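Local structure of cysteine synthase (Helicobacter pylori, 6AHI) at residues G12-F17 / A161-Q166; D151-Y156 / P230-N235; A155-L160 / L192-P197; G203-P206 / I210-G213. The protein makes L-cysteine and acetate from O-acetyl-L-serine and hydrogen sulfide with pyridoxal 5'-phosphate as cofactor, and also has cystathionine beta-synthase activity. All blocks are in the same frame, centred on the assembly; numbering follows the deposited sequence.

In the fold
All four contacts lie in one pyridoxal-phosphate enzyme chain. Interactions 1 and 4 both reach its six-stranded mixed sheet; interactions 2 and 3 start from the same helix, 151-158, share Ala155 and Tyr156, and have centres about 11 Å apart. Interaction 1 joins them through the following helix: Ala161 N lies 2.9 Å from Tyr156 O, a probable hydrogen bond, and Val165 CG2 packs on Leu192 CD2. Interaction 4 lies farthest from interaction 1, their centres about 26 Å apart, and meets interaction 2 where Leu211 CD2 touches Pro230 CD. Interaction 2 comes closest to the predicted cofactor site, with the Asn152 side chain about 3 Å from that of Ser181.

Interaction 1 of 4, residues G12-F17 / A161-Q166; sequences GRTPVF and APEIVQ
The loop entering strand 16-19 passes helix 160-168 with its CA atoms closest at Arg13 and Glu163, 7.0 Å apart. This joins strand 16-19, outermost within this chain in the six-stranded mixed sheet characteristic of the larger domain in this pyridoxal-phosphate family, to a helix packed beside it. Glu163 carries the contact alone from the helix side: its CB points at the loop, CG is anti to the backbone N (chi1 -154°), and the chain beyond is extended, which delivers the carboxylate to two successive peptide N-H groups. Arg13 N donates to Glu163 OE1 at 2.9 Å and is fairly straight, with an N-H...O angle of 160°. It reaches OE1 from above the carboxylate plane, 46° out of it. Thr14 N adds a weak bond to Glu163 OE2 at 3.3 Å.

The same OE2 forms salt bridges to Lys35 and Arg48, which probably keep the carboxylate charged and help fix its rotation. Lys35 also bonds to Thr14 O, tying this loop to strand 31-36. Farther along, Val16 and Phe17 pair in parallel with a strand of the second subunit, carrying the sheet across the dimer interface. The Thr14 side chain crosses that of Glu163 at about a right angle; its OG1 bonds to Glu37 OE2 and stays 3.9 Å from Glu163 OE2.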
# COMPACT_ATOMS: atom_id res chain seq x y z
N GLY A 12 -12.15 -0.89 2.76
CA GLY A 12 -13.17 0.00 2.22
C GLY A 12 -12.95 1.45 2.63
O GLY A 12 -11.88 1.83 3.11
N ARG A 13 -13.98 2.26 2.41
CA ARG A 13 -13.99 3.72 2.62
C ARG A 13 -12.76 4.32 1.92
O ARG A 13 -12.05 5.14 2.49
CB ARG A 13 -14.06 4.05 4.12
CG ARG A 13 -15.46 3.85 4.71
CD ARG A 13 -15.60 4.20 6.19
NE ARG A 13 -14.61 3.51 7.03
CZ ARG A 13 -14.63 2.21 7.35
NH1 ARG A 13 -15.71 1.48 7.12
NH2 ARG A 13 -13.56 1.64 7.88
N THR A 14 -12.55 3.93 0.66
CA THR A 14 -11.40 4.39 -0.09
C THR A 14 -11.68 5.75 -0.73
O THR A 14 -12.83 6.06 -1.08
CB THR A 14 -11.02 3.36 -1.15
OG1 THR A 14 -12.16 3.03 -1.94
CG2 THR A 14 -10.44 2.12 -0.52
N PRO A 15 -10.64 6.54 -1.02
CA PRO A 15 -10.85 7.82 -1.69
C PRO A 15 -11.13 7.66 -3.20
O PRO A 15 -11.01 6.55 -3.76
CB PRO A 15 -9.54 8.58 -1.48
CG PRO A 15 -8.51 7.56 -1.08
CD PRO A 15 -9.24 6.30 -0.66
N VAL A 16 -11.55 8.76 -3.82
CA VAL A 16 -11.80 8.81 -5.22
C VAL A 16 -10.92 9.92 -5.80
O VAL A 16 -10.93 11.04 -5.28
CB VAL A 16 -13.29 9.09 -5.49
CG1 VAL A 16 -13.53 9.30 -6.96
CG2 VAL A 16 -14.21 7.99 -4.96
N PHE A 17 -10.12 9.59 -6.82
CA PHE A 17 -9.31 10.54 -7.51
C PHE A 17 -10.12 11.16 -8.64
O PHE A 17 -10.70 10.43 -9.48
CB PHE A 17 -8.06 9.86 -8.07
CG PHE A 17 -6.92 10.83 -8.32
CD1 PHE A 17 -6.91 11.61 -9.46
CD2 PHE A 17 -5.95 11.05 -7.36
CE1 PHE A 17 -5.93 12.56 -9.66
CE2 PHE A 17 -4.93 11.97 -7.58
CZ PHE A 17 -4.93 12.74 -8.72
N ALA A 161 -20.48 -0.42 -4.21
CA ALA A 161 -21.35 0.43 -5.02
C ALA A 161 -22.06 1.47 -4.15
O ALA A 161 -22.08 2.65 -4.50
CB ALA A 161 -22.32 -0.39 -5.83
N PRO A 162 -22.63 1.11 -2.98
CA PRO A 162 -23.27 2.11 -2.12
C PRO A 162 -22.29 3.19 -1.63
O PRO A 162 -22.65 4.37 -1.48
CB PRO A 162 -23.84 1.33 -0.93
CG PRO A 162 -23.90 -0.10 -1.40
CD PRO A 162 -22.84 -0.26 -2.47
N GLU A 163 -21.05 2.79 -1.41
CA GLU A 163 -20.02 3.74 -0.95
C GLU A 163 -19.78 4.79 -2.04
O GLU A 163 -19.66 5.96 -1.78
CB GLU A 163 -18.76 2.93 -0.63
CG GLU A 163 -17.82 3.53 0.39
CD GLU A 163 -16.59 2.65 0.51
OE1 GLU A 163 -16.61 1.67 1.28
OE2 GLU A 163 -15.62 2.95 -0.19
N ILE A 164 -19.72 4.35 -3.29
CA ILE A 164 -19.53 5.23 -4.45
C ILE A 164 -20.66 6.26 -4.53
O ILE A 164 -20.40 7.44 -4.71
CB ILE A 164 -19.41 4.41 -5.74
CG1 ILE A 164 -18.02 3.76 -5.82
CG2 ILE A 164 -19.71 5.28 -6.96
CD1 ILE A 164 -17.92 2.64 -6.83
N VAL A 165 -21.91 5.81 -4.44
CA VAL A 165 -23.02 6.75 -4.56
C VAL A 165 -23.03 7.70 -3.36
O VAL A 165 -23.38 8.85 -3.53
CB VAL A 165 -24.37 6.04 -4.74
CG1 VAL A 165 -25.51 7.05 -4.72
CG2 VAL A 165 -24.39 5.25 -6.02
N GLN A 166 -22.64 7.24 -2.17
CA GLN A 166 -22.53 8.15 -1.00
C GLN A 166 -21.54 9.29 -1.28
O GLN A 166 -21.79 10.40 -0.90
CB GLN A 166 -22.07 7.44 0.26
CG GLN A 166 -23.14 6.57 0.89
CD GLN A 166 -22.67 5.95 2.18
OE1 GLN A 166 -21.79 6.48 2.87
NE2 GLN A 166 -23.26 4.81 2.52

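Interaction 2 of 4, residues D151-Y156 / P230-N235; sequences DNPAAY and PPFFEN
The Phe232 ring is covered on both faces by prolines. Pro153 of helix 151-158 lies over one face, displaced toward the rim, while Pro231, the residue before Phe232, puts CG over the centre of the opposite face, 4.2 Å above the ring plane. Asn152 approaches obliquely: its ND2 is 3.9 Å from Phe232 CE2, with the amide turned 75° from the ring, so the two flat groups stand nearly perpendicular.

On the Pro153 side two methylenes do the touching. The closest pair is Pro153 CG to Phe232 CD1 at 3.6 Å, and Pro153 CD sits 3.8 Å from the ring centroid, only 14° off the ring normal, which meets the geometry of a CH-pi contact. The backbones are held further apart, with CA atoms of Pro153 and Phe232 at 7.4 Å; both side chains point across the gap.

This contact fastens the loop between strands 200-206 and 240-244 to the first turn of helix 151-158, beside the glycine-rich loop that by similarity binds the cofactor. Phe232 also packs on Ala186 and Pro153 on Arg190, so both rest on helix 183-195, which begins within that glycine-rich segment.

Asn152 has its CG anti to the backbone N (chi1 175°), which carries the amide toward Phe232. Its ND2 hydrogen-bonds to Gln146 O and to the hydroxyl of Ser181, a predicted cofactor-binding residue. The other end of the amide, Asn152 OD1, lies in the plane of the Tyr156 ring at its edge.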
# COMPACT_ATOMS: atom_id res chain seq x y z
N ASP A 151 -22.35 -14.76 -5.46
CA ASP A 151 -21.96 -13.96 -4.30
C ASP A 151 -20.77 -13.06 -4.64
O ASP A 151 -20.48 -12.14 -3.91
CB ASP A 151 -21.59 -14.81 -3.09
CG ASP A 151 -22.76 -15.57 -2.50
OD1 ASP A 151 -23.90 -15.03 -2.59
OD2 ASP A 151 -22.54 -16.68 -2.00
N ASN A 152 -20.06 -13.37 -5.74
CA ASN A 152 -18.98 -12.52 -6.23
C ASN A 152 -19.56 -11.14 -6.58
O ASN A 152 -19.26 -10.16 -5.90
CB ASN A 152 -18.20 -13.25 -7.33
CG ASN A 152 -17.13 -12.41 -8.01
OD1 ASN A 152 -16.90 -11.26 -7.64
ND2 ASN A 152 -16.48 -13.00 -9.01
N PRO A 153 -20.41 -10.97 -7.62
CA PRO A 153 -21.00 -9.65 -7.89
C PRO A 153 -21.79 -9.09 -6.69
O PRO A 153 -21.76 -7.87 -6.45
CB PRO A 153 -21.87 -9.83 -9.14
CG PRO A 153 -21.96 -11.33 -9.37
CD PRO A 153 -20.80 -11.97 -8.62
N ALA A 154 -22.44 -9.96 -5.91
CA ALA A 154 -23.23 -9.47 -4.77
C ALA A 154 -22.36 -8.71 -3.79
O ALA A 154 -22.82 -7.72 -3.15
CB ALA A 154 -23.92 -10.59 -4.06
N ALA A 155 -21.11 -9.16 -3.65
CA ALA A 155 -20.22 -8.47 -2.68
C ALA A 155 -20.11 -6.98 -3.01
O ALA A 155 -20.11 -6.09 -2.10
CB ALA A 155 -18.86 -9.11 -2.68
N TYR A 156 -19.95 -6.70 -4.31
CA TYR A 156 -19.72 -5.32 -4.74
C TYR A 156 -21.02 -4.51 -4.67
O TYR A 156 -21.02 -3.31 -4.30
CB TYR A 156 -19.04 -5.29 -6.11
CG TYR A 156 -17.74 -6.04 -6.11
CD1 TYR A 156 -16.59 -5.49 -5.56
CD2 TYR A 156 -17.67 -7.34 -6.59
CE1 TYR A 156 -15.41 -6.20 -5.49
CE2 TYR A 156 -16.49 -8.05 -6.57
CZ TYR A 156 -15.35 -7.49 -6.00
OH TYR A 156 -14.17 -8.18 -5.98
N PRO A 230 -18.36 -14.36 -19.16
CA PRO A 230 -18.73 -14.53 -17.75
C PRO A 230 -20.22 -14.81 -17.58
O PRO A 230 -21.04 -14.26 -18.32
CB PRO A 230 -18.40 -13.18 -17.11
CG PRO A 230 -17.32 -12.63 -18.01
CD PRO A 230 -17.72 -13.06 -19.41
N PRO A 231 -20.62 -15.64 -16.60
CA PRO A 231 -22.04 -15.93 -16.37
C PRO A 231 -22.79 -14.83 -15.58
O PRO A 231 -23.91 -15.05 -15.15
CB PRO A 231 -21.94 -17.25 -15.58
CG PRO A 231 -20.71 -17.07 -14.73
CD PRO A 231 -19.75 -16.36 -15.66
N PHE A 232 -22.20 -13.65 -15.41
CA PHE A 232 -22.79 -12.65 -14.47
C PHE A 232 -23.55 -11.55 -15.20
O PHE A 232 -24.15 -10.72 -14.54
CB PHE A 232 -21.72 -12.02 -13.58
CG PHE A 232 -21.01 -13.00 -12.68
CD1 PHE A 232 -21.74 -13.87 -11.88
CD2 PHE A 232 -19.63 -13.07 -12.66
CE1 PHE A 232 -21.08 -14.78 -11.06
CE2 PHE A 232 -18.97 -13.98 -11.84
CZ PHE A 232 -19.70 -14.83 -11.04
N PHE A 233 -23.56 -11.58 -16.54
CA PHE A 233 -23.97 -10.46 -17.35
C PHE A 233 -25.39 -10.62 -17.91
O PHE A 233 -25.83 -9.74 -18.63
CB PHE A 233 -22.99 -10.23 -18.49
CG PHE A 233 -21.60 -9.82 -18.08
CD1 PHE A 233 -21.30 -9.47 -16.77
CD2 PHE A 233 -20.58 -9.79 -19.02
CE1 PHE A 233 -20.01 -9.11 -16.41
CE2 PHE A 233 -19.29 -9.44 -18.66
CZ PHE A 233 -19.00 -9.10 -17.35
N GLU A 234 -26.10 -11.69 -17.54
CA GLU A 234 -27.39 -12.07 -18.13
C GLU A 234 -28.42 -10.92 -18.10
O GLU A 234 -29.11 -10.74 -19.08
CB GLU A 234 -27.94 -13.31 -17.42
CG GLU A 234 -29.31 -13.75 -17.93
CD GLU A 234 -29.82 -15.06 -17.36
OE1 GLU A 234 -29.38 -15.46 -16.24
OE2 GLU A 234 -30.66 -15.71 -18.04
N ASN A 235 -28.51 -10.15 -17.01
CA ASN A 235 -29.60 -9.16 -16.88
C ASN A 235 -29.04 -7.75 -16.79
O ASN A 235 -29.60 -6.87 -16.14
CB ASN A 235 -30.50 -9.45 -15.68
CG ASN A 235 -31.28 -10.74 -15.82
OD1 ASN A 235 -31.85 -11.04 -16.88
ND2 ASN A 235 -31.28 -11.53 -14.76

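Interaction 3 of 4, residues A155-L160 / L192-P197; sequences AYYHTL and LKERIP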
# COMPACT_ATOMS: atom_id res chain seq x y z
N ALA A 155 -21.11 -9.16 -3.65
CA ALA A 155 -20.22 -8.47 -2.68
C ALA A 155 -20.11 -6.98 -3.01
O ALA A 155 -20.11 -6.09 -2.10
CB ALA A 155 -18.86 -9.11 -2.68
N TYR A 156 -19.95 -6.70 -4.31
CA TYR A 156 -19.72 -5.32 -4.74
C TYR A 156 -21.02 -4.51 -4.67
O TYR A 156 -21.02 -3.31 -4.30
CB TYR A 156 -19.04 -5.29 -6.11
CG TYR A 156 -17.74 -6.04 -6.11
CD1 TYR A 156 -16.59 -5.49 -5.56
CD2 TYR A 156 -17.67 -7.34 -6.59
CE1 TYR A 156 -15.41 -6.20 -5.49
CE2 TYR A 156 -16.49 -8.05 -6.57
CZ TYR A 156 -15.35 -7.49 -6.00
OH TYR A 156 -14.17 -8.18 -5.98
N TYR A 157 -22.11 -5.18 -5.02
CA TYR A 157 -23.44 -4.63 -4.94
C TYR A 157 -23.71 -4.08 -3.54
O TYR A 157 -24.36 -3.05 -3.41
CB TYR A 157 -24.47 -5.67 -5.34
CG TYR A 157 -25.89 -5.18 -5.27
CD1 TYR A 157 -26.49 -4.54 -6.33
CD2 TYR A 157 -26.64 -5.36 -4.11
CE1 TYR A 157 -27.81 -4.09 -6.26
CE2 TYR A 157 -27.95 -4.94 -4.03
CZ TYR A 157 -28.53 -4.28 -5.10
OH TYR A 157 -29.82 -3.84 -5.00
N HIS A 158 -23.24 -4.78 -2.50
CA HIS A 158 -23.58 -4.49 -1.09
C HIS A 158 -22.56 -3.56 -0.41
O HIS A 158 -22.87 -3.01 0.63
CB HIS A 158 -23.77 -5.80 -0.32
CG HIS A 158 -25.10 -6.46 -0.59
ND1 HIS A 158 -26.28 -5.86 -0.24
CD2 HIS A 158 -25.44 -7.63 -1.18
CE1 HIS A 158 -27.30 -6.64 -0.58
NE2 HIS A 158 -26.81 -7.72 -1.17
N THR A 159 -21.34 -3.42 -0.96
CA THR A 159 -20.23 -2.75 -0.25
C THR A 159 -19.71 -1.58 -1.09
O THR A 159 -20.00 -0.42 -0.79
CB THR A 159 -19.13 -3.76 0.11
OG1 THR A 159 -18.55 -4.33 -1.07
CG2 THR A 159 -19.64 -4.87 1.01
N LEU A 160 -19.02 -1.89 -2.18
CA LEU A 160 -18.37 -0.88 -3.04
C LEU A 160 -19.41 0.10 -3.60
O LEU A 160 -19.23 1.30 -3.53
CB LEU A 160 -17.66 -1.60 -4.18
CG LEU A 160 -16.90 -0.70 -5.15
CD1 LEU A 160 -15.94 0.18 -4.39
CD2 LEU A 160 -16.14 -1.53 -6.19
N LEU A 192 -25.66 0.60 -9.53
CA LEU A 192 -25.67 1.92 -10.18
C LEU A 192 -26.89 2.06 -11.11
O LEU A 192 -27.54 3.11 -11.14
CB LEU A 192 -24.37 2.13 -10.94
CG LEU A 192 -23.11 2.26 -10.09
CD1 LEU A 192 -21.89 2.40 -10.95
CD2 LEU A 192 -23.16 3.45 -9.13
N LYS A 193 -27.20 0.98 -11.86
CA LYS A 193 -28.32 1.00 -12.77
C LYS A 193 -29.63 1.20 -12.03
O LYS A 193 -30.54 1.81 -12.57
CB LYS A 193 -28.41 -0.30 -13.57
CG LYS A 193 -27.73 -0.21 -14.92
CD LYS A 193 -28.54 0.59 -15.93
CE LYS A 193 -27.87 0.65 -17.28
NZ LYS A 193 -28.49 1.69 -18.15
N GLU A 194 -29.75 0.61 -10.84
CA GLU A 194 -30.96 0.78 -10.02
C GLU A 194 -31.15 2.24 -9.62
O GLU A 194 -32.28 2.72 -9.61
CB GLU A 194 -30.91 -0.09 -8.75
CG GLU A 194 -31.13 -1.57 -9.02
CD GLU A 194 -30.87 -2.48 -7.83
OE1 GLU A 194 -30.59 -1.96 -6.72
OE2 GLU A 194 -30.95 -3.72 -8.02
N ARG A 195 -30.05 2.90 -9.26
CA ARG A 195 -30.07 4.29 -8.74
C ARG A 195 -29.94 5.32 -9.86
O ARG A 195 -30.39 6.42 -9.67
CB ARG A 195 -28.93 4.53 -7.76
CG ARG A 195 -28.92 3.59 -6.56
CD ARG A 195 -29.99 3.97 -5.57
NE ARG A 195 -30.12 5.41 -5.48
CZ ARG A 195 -29.55 6.16 -4.55
NH2 ARG A 195 -29.49 7.47 -4.70
N ILE A 196 -29.36 4.94 -10.99
CA ILE A 196 -29.06 5.86 -12.08
C ILE A 196 -29.41 5.16 -13.38
O ILE A 196 -28.52 4.67 -14.08
CB ILE A 196 -27.57 6.28 -12.04
CG1 ILE A 196 -27.12 6.66 -10.63
CG2 ILE A 196 -27.27 7.37 -13.04
CD1 ILE A 196 -25.65 6.88 -10.51
N PRO A 197 -30.72 5.03 -13.71
CA PRO A 197 -31.15 4.22 -14.85
C PRO A 197 -30.52 4.60 -16.19
O PRO A 197 -30.34 3.75 -17.03
CB PRO A 197 -32.67 4.45 -14.95
CG PRO A 197 -33.06 4.89 -13.58
CD PRO A 197 -31.87 5.63 -13.01
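Tyr157 OH donates a hydrogen bond to Glu194 OE1 at 2.7 Å, and this pair makes the whole contact between segments 155-160 and 192-197. The proton meets the syn lone pair of OE1, on the side of the second oxygen, which explains why Glu194 OE2 is itself only 3.2 Å from Tyr157 OH. The carboxylate stands at the ring's edge near its plane but is turned 78° against it, so both oxygens come close to the same rim, with Tyr157 CE1 3.6 Å from Glu194 OE2.

Each side chain reaches across from its helix. The Tyr157 ring leaves with CG anti to the backbone N (chi1 179°), bringing its hydroxyl nearer than the CB direction alone suggests, whereas Glu194 points its CB at the partner and continues as an extended chain.

Further out, Tyr191 meets the Tyr157 ring edge-to-face and Arg190 packs against it, which probably limits its swing. The bond thus ties the last turn of helix 151-158 to the last turn of helix 183-195 at the protein surface; helix 160-168 packs against the latter through Val165 on Leu192, and strand 200-206 follows it in the chain.

Interaction 4 of 4, residues G203-P206 / I210-G213; sequences GVEP and ILNG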
# COMPACT_ATOMS: atom_id res chain seq x y z
N GLY A 203 -17.46 -2.38 -20.16
CA GLY A 203 -16.54 -3.37 -19.61
C GLY A 203 -15.21 -3.28 -20.33
O GLY A 203 -15.18 -2.97 -21.51
N VAL A 204 -14.11 -3.51 -19.61
CA VAL A 204 -12.80 -3.28 -20.18
C VAL A 204 -12.04 -4.61 -20.18
O VAL A 204 -12.05 -5.29 -19.18
CB VAL A 204 -12.05 -2.19 -19.40
CG1 VAL A 204 -10.68 -1.90 -19.99
CG2 VAL A 204 -12.89 -0.93 -19.29
N GLU A 205 -11.39 -4.92 -21.31
CA GLU A 205 -10.64 -6.15 -21.48
C GLU A 205 -9.35 -5.79 -22.22
O GLU A 205 -9.30 -4.82 -22.97
CB GLU A 205 -11.44 -7.16 -22.30
CG GLU A 205 -11.80 -6.65 -23.70
CD GLU A 205 -12.29 -7.66 -24.73
OE1 GLU A 205 -12.47 -8.83 -24.34
OE2 GLU A 205 -12.51 -7.26 -25.90
N PRO A 206 -8.28 -6.57 -22.02
CA PRO A 206 -7.06 -6.43 -22.81
C PRO A 206 -7.20 -7.13 -24.17
O PRO A 206 -8.04 -7.99 -24.32
CB PRO A 206 -6.02 -7.15 -21.94
CG PRO A 206 -6.82 -8.28 -21.33
CD PRO A 206 -8.18 -7.67 -21.05
N ILE A 210 -11.98 -11.95 -25.49
CA ILE A 210 -12.93 -12.27 -26.61
C ILE A 210 -14.21 -11.41 -26.63
O ILE A 210 -15.02 -11.59 -27.52
CB ILE A 210 -13.28 -13.78 -26.59
CG1 ILE A 210 -13.84 -14.24 -25.23
CG2 ILE A 210 -12.09 -14.61 -27.04
CD1 ILE A 210 -15.18 -13.64 -24.87
N LEU A 211 -14.39 -10.46 -25.70
CA LEU A 211 -15.74 -9.84 -25.52
C LEU A 211 -16.15 -9.02 -26.75
O LEU A 211 -17.34 -8.96 -27.07
CB LEU A 211 -15.76 -8.99 -24.24
CG LEU A 211 -15.77 -9.79 -22.93
CD1 LEU A 211 -15.54 -8.90 -21.72
CD2 LEU A 211 -17.06 -10.57 -22.77
N ASN A 212 -15.19 -8.43 -27.48
CA ASN A 212 -15.47 -7.72 -28.75
C ASN A 212 -15.27 -8.63 -29.97
O ASN A 212 -15.12 -8.12 -31.08
CB ASN A 212 -14.64 -6.44 -28.90
CG ASN A 212 -15.33 -5.25 -28.28
OD1 ASN A 212 -16.55 -5.20 -28.32
ND2 ASN A 212 -14.57 -4.31 -27.72
N GLY A 213 -15.26 -9.95 -29.77
CA GLY A 213 -15.26 -10.90 -30.90
C GLY A 213 -13.86 -11.23 -31.39
O GLY A 213 -13.71 -12.06 -32.24
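Glu205 stretches from strand 200-206 toward the turn 210-213, and its side chain crosses that of Leu211 obliquely. Its CB faces the turn, CG lies between the backbone N and the carbonyl carbon (chi1 60°), and the extended remainder brings the carboxylate up to two consecutive amides. Leu211 N donates to Glu205 OE1 at 2.9 Å with an N-H...O angle of 153°, arriving on the syn side and 22° out of the carboxylate plane. A second, weak bond runs from Asn212 N to Glu205 OE2 at 3.3 Å.

Leu211 lays its aliphatic root alongside the same oxygen: Leu211 CB is 3.3 Å from Glu205 OE1, and Leu211 CG follows at 3.7 Å. Asn212 comes at the other oxygen, its CB 3.8 Å from Glu205 OE2, while its ND2 bonds to Phe241 O and Thr243 OG1.

The carboxylate is buried, and both oxygens have further partners: Ser209 OG on OE1 and Thr243 OG1 on OE2. These bonds together should hold its rotation and would probably stabilise its charge.

Within the turn, Gly213 N bonds to Ile210 O at 2.8 Å, closing a type I beta turn from Ile210 to Gly213. The arrangement is that of a side chain on a strand in the parallel part of the mixed sheet pairing with the backbone N-H groups of a type I turn, here in the loop beyond the C-terminal end of strand 200-206.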